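Local coordinates for protein aspartate--tRNA(Asp/Asn) ligase (Thermus thermophilus, PDB 1N9W) that activates L-aspartate with ATP and transfers it to both tRNA(Asp) and tRNA(Asn), working as a homodimeric non-discriminating class II aminoacyl-tRNA synthetase, at residues A129-G134 with E395-K400; R232-L237 with R335-L340. One frame throughout, in Å; residues are numbered along the deposited sequence.

Overall arrangement
Both contacts lie in the catalytic domain of a class II synthetase, and helix 227-248 ties them together. In contact 1 the helices 119-141 and 394-402 meet near the centre of the chain, with L242, A245 and M241 of helix 227-248 touching their side chains. Contact 2 sets an earlier turn of that helix against strand 336-341. The two centres are 16 Å apart. Each borders the predicted active site: segment 395-400 carries E395 and R396, predicted ATP-site residues that do not touch segment 129-134. In contact 2 the side chain of L339 is about 6 Å from that of E345, predicted to bind ATP, and that of F337 about 7 Å from that of S348, predicted to bind L-aspartate.

Contact 1. Residues A129-G134 with E395-K400; sequences AALVRG and ERLTQK
L131 reaches from helix 119-141 to T398 and L397 of helix 394-402, and its side chain shows how one leucine can bridge two neighbouring helices, with 8.1 Å between the CA atoms of L131 and T398. L131 CB points toward the facing helix but stays 5.2 Å from T398 OG1. With CG set anti to the carbonyl carbon (chi1 -64°), L131 CG is still 4.7 Å from T398 OG1. The next torsion carries CD1 onward, anti to CA (chi2 165°), and this methyl makes the contact: L131 CD1 stands 3.3 Å from T398 OG1 and also meets L397 CG at 4.5 Å. The other methyl, L131 CD2, makes no close contact with the facing segment. In class II synthetases these helices belong to motif 1, which builds the dimer interface, and motif 3, whose strand and helix contribute to the ATP site. Accordingly, R133 forms a salt bridge through NE with D140 of the second subunit, whereas E395 and R396 are predicted ATP-binding residues. The hydroxyl beside L131 CD1 is engaged within its own helix: T398 OG1 is hydrogen-bonded to A394 O, one turn back, and the methyl is simply its packing neighbour. L242 and A245 of helix 227-248 touch L131 as well, and M241 packs on L397.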
loop_
_atom_site.group_PDB
_atom_site.type_symbol
_atom_site.label_atom_id
_atom_site.label_comp_id
_atom_site.label_asym_id
_atom_site.label_seq_id
_atom_site.Cartn_x
_atom_site.Cartn_y
_atom_site.Cartn_z
ATOM N N ALA B 129 -9.319 1.870 4.333
ATOM C CA ALA B 129 -8.038 1.302 4.701
ATOM C C ALA B 129 -8.223 -0.183 4.939
ATOM O O ALA B 129 -7.347 -0.994 4.621
ATOM C CB ALA B 129 -7.480 1.976 5.955
ATOM N N ALA B 130 -9.367 -0.558 5.497
ATOM C CA ALA B 130 -9.613 -1.973 5.743
ATOM C C ALA B 130 -9.782 -2.695 4.403
ATOM O O ALA B 130 -9.157 -3.730 4.185
ATOM C CB ALA B 130 -10.854 -2.145 6.627
ATOM N N LEU B 131 -10.586 -2.140 3.492
ATOM C CA LEU B 131 -10.788 -2.771 2.170
ATOM C C LEU B 131 -9.469 -3.005 1.430
ATOM O O LEU B 131 -9.268 -4.053 0.815
ATOM C CB LEU B 131 -11.691 -1.896 1.293
ATOM C CG LEU B 131 -13.131 -1.685 1.779
ATOM C CD1 LEU B 131 -13.762 -0.536 1.021
ATOM C CD2 LEU B 131 -13.938 -2.971 1.605
ATOM N N VAL B 132 -8.579 -2.023 1.477
ATOM C CA VAL B 132 -7.296 -2.148 0.800
ATOM C C VAL B 132 -6.424 -3.213 1.472
ATOM O O VAL B 132 -5.685 -3.942 0.796
ATOM C CB VAL B 132 -6.572 -0.781 0.782
ATOM C CG1 VAL B 132 -5.177 -0.923 0.205
ATOM C CG2 VAL B 132 -7.386 0.214 -0.038
ATOM N N ARG B 133 -6.508 -3.310 2.799
ATOM C CA ARG B 133 -5.735 -4.309 3.532
ATOM C C ARG B 133 -6.202 -5.698 3.073
ATOM O O ARG B 133 -5.384 -6.589 2.823
ATOM C CB ARG B 133 -5.947 -4.148 5.052
ATOM C CG ARG B 133 -5.162 -5.130 5.939
ATOM C CD ARG B 133 -5.608 -5.001 7.406
ATOM N NE ARG B 133 -5.471 -3.622 7.855
ATOM C CZ ARG B 133 -6.392 -2.942 8.529
ATOM N NH1 ARG B 133 -7.547 -3.509 8.859
ATOM N NH2 ARG B 133 -6.167 -1.671 8.843
ATOM N N GLY B 134 -7.519 -5.863 2.945
ATOM C CA GLY B 134 -8.078 -7.133 2.498
ATOM C C GLY B 134 -7.634 -7.438 1.085
ATOM O O GLY B 134 -7.359 -8.586 0.732
ATOM N N GLU B 395 -12.381 4.491 -4.072
ATOM C CA GLU B 395 -13.374 5.398 -3.515
ATOM C C GLU B 395 -14.816 5.093 -3.897
ATOM O O GLU B 395 -15.713 5.232 -3.068
ATOM C CB GLU B 395 -13.072 6.850 -3.886
ATOM C CG GLU B 395 -11.937 7.471 -3.104
ATOM C CD GLU B 395 -10.610 7.293 -3.786
ATOM O OE1 GLU B 395 -10.264 6.135 -4.110
ATOM O OE2 GLU B 395 -9.917 8.305 -4.012
ATOM N N ARG B 396 -15.049 4.694 -5.143
ATOM C CA ARG B 396 -16.413 4.388 -5.583
ATOM C C ARG B 396 -16.960 3.199 -4.825
ATOM O O ARG B 396 -18.117 3.195 -4.400
ATOM C CB ARG B 396 -16.445 4.077 -7.073
ATOM C CG ARG B 396 -16.314 5.286 -7.937
ATOM C CD ARG B 396 -16.417 4.902 -9.387
ATOM N NE ARG B 396 -16.471 6.096 -10.216
ATOM C CZ ARG B 396 -16.528 6.092 -11.543
ATOM N NH1 ARG B 396 -16.539 4.946 -12.217
ATOM N NH2 ARG B 396 -16.572 7.244 -12.194
ATOM N N LEU B 397 -16.124 2.180 -4.674
ATOM C CA LEU B 397 -16.530 0.994 -3.952
ATOM C C LEU B 397 -16.932 1.402 -2.542
ATOM O O LEU B 397 -18.016 1.064 -2.069
ATOM C CB LEU B 397 -15.374 -0.001 -3.895
ATOM C CG LEU B 397 -15.553 -1.238 -3.014
ATOM C CD1 LEU B 397 -16.836 -1.980 -3.382
ATOM C CD2 LEU B 397 -14.338 -2.121 -3.200
ATOM N N THR B 398 -16.050 2.150 -1.887
ATOM C CA THR B 398 -16.269 2.614 -0.519
ATOM C C THR B 398 -17.524 3.465 -0.429
ATOM O O THR B 398 -18.319 3.326 0.499
ATOM C CB THR B 398 -15.070 3.463 -0.017
ATOM O OG1 THR B 398 -13.896 2.644 0.049
ATOM C CG2 THR B 398 -15.355 4.047 1.356
ATOM N N GLN B 399 -17.681 4.357 -1.401
ATOM C CA GLN B 399 -18.829 5.253 -1.451
ATOM C C GLN B 399 -20.139 4.473 -1.498
ATOM O O GLN B 399 -21.013 4.637 -0.642
ATOM C CB GLN B 399 -18.739 6.142 -2.689
ATOM C CG GLN B 399 -19.801 7.217 -2.767
ATOM C CD GLN B 399 -20.374 7.349 -4.161
ATOM O OE1 GLN B 399 -19.648 7.273 -5.155
ATOM N NE2 GLN B 399 -21.683 7.555 -4.245
ATOM N N LYS B 400 -20.271 3.625 -2.507
ATOM C CA LYS B 400 -21.475 2.834 -2.670
ATOM C C LYS B 400 -21.704 1.833 -1.547
ATOM O O LYS B 400 -22.846 1.536 -1.189
ATOM C CB LYS B 400 -21.452 2.130 -4.032
ATOM C CG LYS B 400 -21.894 3.045 -5.159
ATOM C CD LYS B 400 -23.354 3.450 -4.939
ATOM C CE LYS B 400 -23.806 4.526 -5.898
ATOM N NZ LYS B 400 -25.259 4.795 -5.746
#

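Contact 2. Residues R232-L237 with R335-L340; sequences RLEEAL and RSFDLL
The phenyl ring of F337 presents an edge to the carboxylate of E234: E234 OE1 lies near the ring plane, 3.7 Å from F337 CE1, and the two planes are turned 58° against each other. L339 comes over one face of the same carboxylate, its CD2 methyl 3.4 Å from E234 OE2 and 3.8 Å from E234 CD. The setting is the largely antiparallel sheet of the class II synthetase catalytic domain, with helix 227-248 packed on it; strand 336-341 runs between 311-315 and 344-351. F337 and L339, two residues apart on the strand, both point toward the helix, whereas D338 points away and joins R322 in a salt bridge and S348, a predicted aspartate-binding residue, in a hydrogen bond.

E234 spans the gap because its chain is extended, with CG anti to the backbone N (chi1 170°), and this places a carboxylate between helix and sheet, where F390 and I392 of strand 387-393 also touch it. The two oxygens fare differently. OE2 is hydrogen-bonded to T347 OG1 on the neighbouring strand, which anchors one end of the carboxylate. OE1 is buried with no polar partner in the model; the hydrogen-bearing edge of F337 may offer it a weakly favourable electrostatic surface, and the largely apolar setting of this oxygen may favour the protonated form of the acid. The ring has other neighbours: F313 meets it with planes roughly perpendicular, and L230 and M231 of the helix touch it. The bond from E234 CD to OE1 points almost straight at F337 CE1.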
loop_
_atom_site.group_PDB
_atom_site.type_symbol
_atom_site.label_atom_id
_atom_site.label_comp_id
_atom_site.label_asym_id
_atom_site.label_seq_id
_atom_site.Cartn_x
_atom_site.Cartn_y
_atom_site.Cartn_z
ATOM N N ARG B 232 -13.759 -14.413 -11.822
ATOM C CA ARG B 232 -13.814 -15.300 -10.669
ATOM C C ARG B 232 -12.832 -14.820 -9.592
ATOM O O ARG B 232 -13.116 -14.918 -8.398
ATOM C CB ARG B 232 -13.488 -16.738 -11.088
ATOM C CG ARG B 232 -14.677 -17.486 -11.694
ATOM C CD ARG B 232 -14.255 -18.349 -12.873
ATOM N NE ARG B 232 -13.078 -19.158 -12.563
ATOM C CZ ARG B 232 -12.331 -19.763 -13.481
ATOM N NH1 ARG B 232 -12.645 -19.650 -14.769
ATOM N NH2 ARG B 232 -11.270 -20.471 -13.114
ATOM N N LEU B 233 -11.687 -14.294 -10.017
ATOM C CA LEU B 233 -10.693 -13.793 -9.084
ATOM C C LEU B 233 -11.231 -12.572 -8.338
ATOM O O LEU B 233 -11.169 -12.504 -7.114
ATOM C CB LEU B 233 -9.407 -13.401 -9.815
ATOM C CG LEU B 233 -8.403 -12.573 -8.977
ATOM C CD1 LEU B 233 -7.753 -13.466 -7.941
ATOM C CD2 LEU B 233 -7.341 -11.961 -9.884
ATOM N N GLU B 234 -11.758 -11.610 -9.088
ATOM C CA GLU B 234 -12.293 -10.402 -8.488
ATOM C C GLU B 234 -13.397 -10.673 -7.473
ATOM O O GLU B 234 -13.513 -9.964 -6.466
ATOM C CB GLU B 234 -12.792 -9.440 -9.561
ATOM C CG GLU B 234 -13.569 -8.285 -8.983
ATOM C CD GLU B 234 -13.659 -7.091 -9.919
ATOM O OE1 GLU B 234 -13.704 -7.293 -11.152
ATOM O OE2 GLU B 234 -13.700 -5.956 -9.402
ATOM N N GLU B 235 -14.205 -11.694 -7.733
ATOM C CA GLU B 235 -15.299 -12.066 -6.832
ATOM C C GLU B 235 -14.755 -12.498 -5.484
ATOM O O GLU B 235 -15.238 -12.066 -4.438
ATOM C CB GLU B 235 -16.126 -13.215 -7.430
ATOM C CG GLU B 235 -17.250 -12.760 -8.355
ATOM C CD GLU B 235 -18.046 -13.938 -8.944
ATOM O OE1 GLU B 235 -18.409 -14.866 -8.187
ATOM O OE2 GLU B 235 -18.319 -13.916 -10.155
ATOM N N ALA B 236 -13.751 -13.365 -5.519
ATOM C CA ALA B 236 -13.137 -13.866 -4.295
ATOM C C ALA B 236 -12.402 -12.716 -3.601
ATOM O O ALA B 236 -12.447 -12.595 -2.378
ATOM C CB ALA B 236 -12.170 -15.005 -4.627
ATOM N N LEU B 237 -11.741 -11.878 -4.400
ATOM C CA LEU B 237 -11.010 -10.722 -3.900
ATOM C C LEU B 237 -11.959 -9.808 -3.123
ATOM O O LEU B 237 -11.679 -9.429 -1.987
ATOM C CB LEU B 237 -10.390 -9.948 -5.069
ATOM C CG LEU B 237 -9.711 -8.599 -4.788
ATOM C CD1 LEU B 237 -8.481 -8.807 -3.924
ATOM C CD2 LEU B 237 -9.330 -7.941 -6.114
ATOM N N ARG B 335 -12.829 -9.738 -24.933
ATOM C CA ARG B 335 -12.830 -10.445 -23.660
ATOM C C ARG B 335 -12.662 -9.457 -22.511
ATOM O O ARG B 335 -11.810 -9.633 -21.640
ATOM C CB ARG B 335 -11.704 -11.473 -23.626
ATOM C CG ARG B 335 -11.880 -12.598 -24.616
ATOM C CD ARG B 335 -10.758 -13.604 -24.485
ATOM N NE ARG B 335 -10.937 -14.727 -25.396
ATOM C CZ ARG B 335 -10.111 -15.761 -25.474
ATOM N NH1 ARG B 335 -9.042 -15.817 -24.691
ATOM N NH2 ARG B 335 -10.354 -16.740 -26.335
ATOM N N SER B 336 -13.483 -8.414 -22.528
ATOM C CA SER B 336 -13.450 -7.382 -21.506
ATOM C C SER B 336 -14.719 -7.439 -20.660
ATOM O O SER B 336 -15.696 -8.091 -21.038
ATOM C CB SER B 336 -13.328 -6.005 -22.162
ATOM O OG SER B 336 -14.411 -5.775 -23.046
ATOM N N PHE B 337 -14.694 -6.759 -19.516
ATOM C CA PHE B 337 -15.839 -6.723 -18.611
ATOM C C PHE B 337 -15.777 -5.517 -17.669
ATOM O O PHE B 337 -14.705 -4.976 -17.402
ATOM C CB PHE B 337 -15.913 -8.025 -17.793
ATOM C CG PHE B 337 -14.748 -8.233 -16.852
ATOM C CD1 PHE B 337 -14.679 -7.553 -15.638
ATOM C CD2 PHE B 337 -13.706 -9.088 -17.197
ATOM C CE1 PHE B 337 -13.590 -7.720 -14.781
ATOM C CE2 PHE B 337 -12.612 -9.262 -16.346
ATOM C CZ PHE B 337 -12.556 -8.575 -15.139
ATOM N N ASP B 338 -16.942 -5.107 -17.179
ATOM C CA ASP B 338 -17.068 -3.990 -16.257
ATOM C C ASP B 338 -17.916 -4.472 -15.106
ATOM O O ASP B 338 -18.887 -5.193 -15.318
ATOM C CB ASP B 338 -17.764 -2.810 -16.932
ATOM C CG ASP B 338 -16.795 -1.853 -17.576
ATOM O OD1 ASP B 338 -15.646 -2.259 -17.842
ATOM O OD2 ASP B 338 -17.184 -0.689 -17.821
ATOM N N LEU B 339 -17.550 -4.093 -13.886
ATOM C CA LEU B 339 -18.333 -4.511 -12.729
ATOM C C LEU B 339 -19.185 -3.344 -12.254
ATOM O O LEU B 339 -18.679 -2.244 -12.032
ATOM C CB LEU B 339 -17.422 -4.982 -11.593
ATOM C CG LEU B 339 -18.125 -5.271 -10.263
ATOM C CD1 LEU B 339 -19.192 -6.343 -10.460
ATOM C CD2 LEU B 339 -17.104 -5.711 -9.228
ATOM N N LEU B 340 -20.482 -3.581 -12.121
ATOM C CA LEU B 340 -21.388 -2.550 -11.648
ATOM C C LEU B 340 -21.776 -2.863 -10.223
ATOM O O LEU B 340 -22.271 -3.951 -9.930
ATOM C CB LEU B 340 -22.650 -2.493 -12.508
ATOM C CG LEU B 340 -22.465 -2.027 -13.947
ATOM C CD1 LEU B 340 -23.828 -1.978 -14.627
ATOM C CD2 LEU B 340 -21.808 -0.655 -13.963
#